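Local coordinates for protein phosphomethylpyrimidine kinase (Pyrococcus furiosus, PDB 2PB9) that probably phosphorylates hydroxymethylpyrimidine and its monophosphate and, through the C-terminal ThiN domain crystallised here, couples the pyrimidine diphosphate to thiazole phosphate, giving thiamine phosphate, at residues Arg87-Tyr92 with Thr145-Ile150. Numbering follows the deposited sequence.
Sequences RFYPEY and TAIKRI
Both branches of Ile147 reach the two aromatic rings of Phe88 and Tyr89, and the torsions show how: CG1 lies anti to the carbonyl carbon (chi1 -82°), CG2 anti to the backbone N, and the outer chain is fully extended to CD1 (chi2 180°). The contact belongs to the ThiN domain, an alpha/beta fold of the AraD-like clan built on a mixed sheet; here the link between helix 77-86 and strand 94-98 packs against the C-terminal part of helix 138-149.

Over one face of the Phe88 ring sits Ile147 CG2, in a CH-pi contact 4.1 Å from the centroid of the Phe88 ring and 22° off the normal, displaced toward the rim. The other branch touches as well, with Ile147 CD1 3.5 Å from Phe88 CD2. Tyr89 meets the same isoleucine differently, edge on: Ile147 CD1 lies near the plane of the Tyr89 ring. The link therefore offers a face from one ring and an edge from the next to a single buried side chain, an apolar joint in which no polar bond links the two segments.

At Tyr89 the chain enters a type I beta turn, closed by a bond of 3.0 Å from Tyr92 N to Tyr89 O, before heading into strand 94-98. Tyr85 meets the Tyr89 ring from the preceding helix, while Arg87 forms a salt bridge with Glu144 of helix 138-149, a second tie between the same two elements. On the exposed side the extended Lys148 chain runs past Phe88, its CE approaching obliquely to 4.4 Å from Phe88 CE1.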
loop_
_atom_site.group_PDB
_atom_site.type_symbol
_atom_site.label_atom_id
_atom_site.label_comp_id
_atom_site.label_asym_id
_atom_site.label_seq_id
_atom_site.Cartn_x
_atom_site.Cartn_y
_atom_site.Cartn_z
ATOM N N ARG A 87 13.019 12.020 -24.883
ATOM C CA ARG A 87 11.958 12.762 -25.540
ATOM C C ARG A 87 11.980 14.212 -25.061
ATOM O O ARG A 87 11.354 15.084 -25.663
ATOM C CB ARG A 87 10.603 12.131 -25.219
ATOM C CG ARG A 87 10.053 11.253 -26.329
ATOM C CD ARG A 87 8.922 10.368 -25.832
ATOM N NE ARG A 87 7.891 11.135 -25.140
ATOM C CZ ARG A 87 6.974 10.593 -24.342
ATOM N NH1 ARG A 87 6.961 9.275 -24.142
ATOM N NH2 ARG A 87 6.083 11.369 -23.730
ATOM N N PHE A 88 12.715 14.459 -23.981
ATOM C CA PHE A 88 12.819 15.791 -23.407
ATOM C C PHE A 88 14.244 16.314 -23.476
ATOM O O PHE A 88 14.469 17.508 -23.646
ATOM C CB PHE A 88 12.340 15.751 -21.961
ATOM C CG PHE A 88 10.908 15.334 -21.824
ATOM C CD1 PHE A 88 9.885 16.259 -21.965
ATOM C CD2 PHE A 88 10.581 14.004 -21.610
ATOM C CE1 PHE A 88 8.556 15.862 -21.894
ATOM C CE2 PHE A 88 9.253 13.601 -21.540
ATOM C CZ PHE A 88 8.240 14.534 -21.683
ATOM N N TYR A 89 15.208 15.412 -23.336
ATOM C CA TYR A 89 16.613 15.778 -23.398
ATOM C C TYR A 89 17.298 14.681 -24.173
ATOM O O TYR A 89 17.900 13.781 -23.590
ATOM C CB TYR A 89 17.199 15.875 -22.002
ATOM C CG TYR A 89 16.356 16.721 -21.093
ATOM C CD1 TYR A 89 15.339 16.150 -20.320
ATOM C CD2 TYR A 89 16.554 18.102 -21.017
ATOM C CE1 TYR A 89 14.544 16.935 -19.491
ATOM C CE2 TYR A 89 15.769 18.893 -20.193
ATOM C CZ TYR A 89 14.767 18.306 -19.431
ATOM O OH TYR A 89 14.008 19.095 -18.595
ATOM N N PRO A 90 17.202 14.743 -25.509
ATOM C CA PRO A 90 17.783 13.778 -26.445
ATOM C C PRO A 90 19.277 13.495 -26.308
ATOM O O PRO A 90 19.773 12.533 -26.878
ATOM C CB PRO A 90 17.404 14.354 -27.812
ATOM C CG PRO A 90 17.237 15.831 -27.541
ATOM C CD PRO A 90 16.513 15.823 -26.237
ATOM N N GLU A 91 19.992 14.318 -25.552
ATOM C CA GLU A 91 21.423 14.107 -25.364
ATOM C C GLU A 91 21.711 13.145 -24.219
ATOM O O GLU A 91 22.809 12.608 -24.109
ATOM C CB GLU A 91 22.126 15.436 -25.087
ATOM C CG GLU A 91 21.959 16.452 -26.198
ATOM C CD GLU A 91 22.612 16.008 -27.499
ATOM O OE1 GLU A 91 22.320 14.878 -27.961
ATOM O OE2 GLU A 91 23.414 16.791 -28.061
ATOM N N TYR A 92 20.721 12.917 -23.367
ATOM C CA TYR A 92 20.918 12.037 -22.230
ATOM C C TYR A 92 20.469 10.616 -22.488
ATOM O O TYR A 92 19.350 10.234 -22.145
ATOM C CB TYR A 92 20.200 12.612 -21.012
ATOM C CG TYR A 92 20.831 13.894 -20.547
ATOM C CD1 TYR A 92 20.775 15.046 -21.335
ATOM C CD2 TYR A 92 21.563 13.937 -19.362
ATOM C CE1 TYR A 92 21.442 16.209 -20.962
ATOM C CE2 TYR A 92 22.236 15.098 -18.974
ATOM C CZ TYR A 92 22.172 16.227 -19.782
ATOM O OH TYR A 92 22.850 17.364 -19.417
ATOM N N THR A 145 6.108 12.942 -15.558
ATOM C CA THR A 145 5.596 13.585 -14.364
ATOM C C THR A 145 6.757 14.267 -13.667
ATOM O O THR A 145 6.695 15.455 -13.370
ATOM C CB THR A 145 4.951 12.541 -13.434
ATOM O OG1 THR A 145 3.744 12.066 -14.033
ATOM C CG2 THR A 145 4.642 13.128 -12.077
ATOM N N ALA A 146 7.824 13.508 -13.436
ATOM C CA ALA A 146 9.022 14.014 -12.772
ATOM C C ALA A 146 9.702 15.154 -13.535
ATOM O O ALA A 146 10.151 16.136 -12.939
ATOM C CB ALA A 146 9.999 12.885 -12.573
ATOM N N ILE A 147 9.780 15.005 -14.855
ATOM C CA ILE A 147 10.403 15.998 -15.721
ATOM C C ILE A 147 9.600 17.296 -15.779
ATOM O O ILE A 147 10.169 18.389 -15.769
ATOM C CB ILE A 147 10.609 15.415 -17.159
ATOM C CG1 ILE A 147 11.889 14.562 -17.179
ATOM C CG2 ILE A 147 10.679 16.530 -18.194
ATOM C CD1 ILE A 147 12.217 13.915 -18.519
ATOM N N LYS A 148 8.279 17.173 -15.834
ATOM C CA LYS A 148 7.412 18.340 -15.890
ATOM C C LYS A 148 7.237 18.977 -14.518
ATOM O O LYS A 148 6.830 20.129 -14.413
ATOM C CB LYS A 148 6.053 17.954 -16.467
ATOM C CG LYS A 148 6.109 17.533 -17.922
ATOM C CD LYS A 148 4.727 17.185 -18.438
ATOM C CE LYS A 148 4.745 16.861 -19.920
ATOM N NZ LYS A 148 3.376 16.505 -20.381
ATOM N N ARG A 149 7.544 18.214 -13.473
ATOM C CA ARG A 149 7.452 18.675 -12.085
ATOM C C ARG A 149 8.273 19.966 -11.906
ATOM O O ARG A 149 7.723 21.014 -11.578
ATOM C CB ARG A 149 7.967 17.563 -11.158
ATOM C CG ARG A 149 8.092 17.904 -9.683
ATOM C CD ARG A 149 6.985 17.268 -8.853
ATOM N NE ARG A 149 6.780 15.861 -9.183
ATOM C CZ ARG A 149 5.842 15.082 -8.643
ATOM N NH1 ARG A 149 5.006 15.564 -7.728
ATOM N NH2 ARG A 149 5.723 13.818 -9.038
ATOM N N ILE A 150 9.583 19.889 -12.139
ATOM C CA ILE A 150 10.466 21.044 -12.005
ATOM C C ILE A 150 10.637 21.775 -13.329
ATOM O O ILE A 150 10.181 21.304 -14.368
ATOM C CB ILE A 150 11.859 20.626 -11.507
ATOM C CG1 ILE A 150 12.478 19.606 -12.467
ATOM C CG2 ILE A 150 11.748 20.047 -10.115
ATOM C CD1 ILE A 150 13.840 19.125 -12.042
#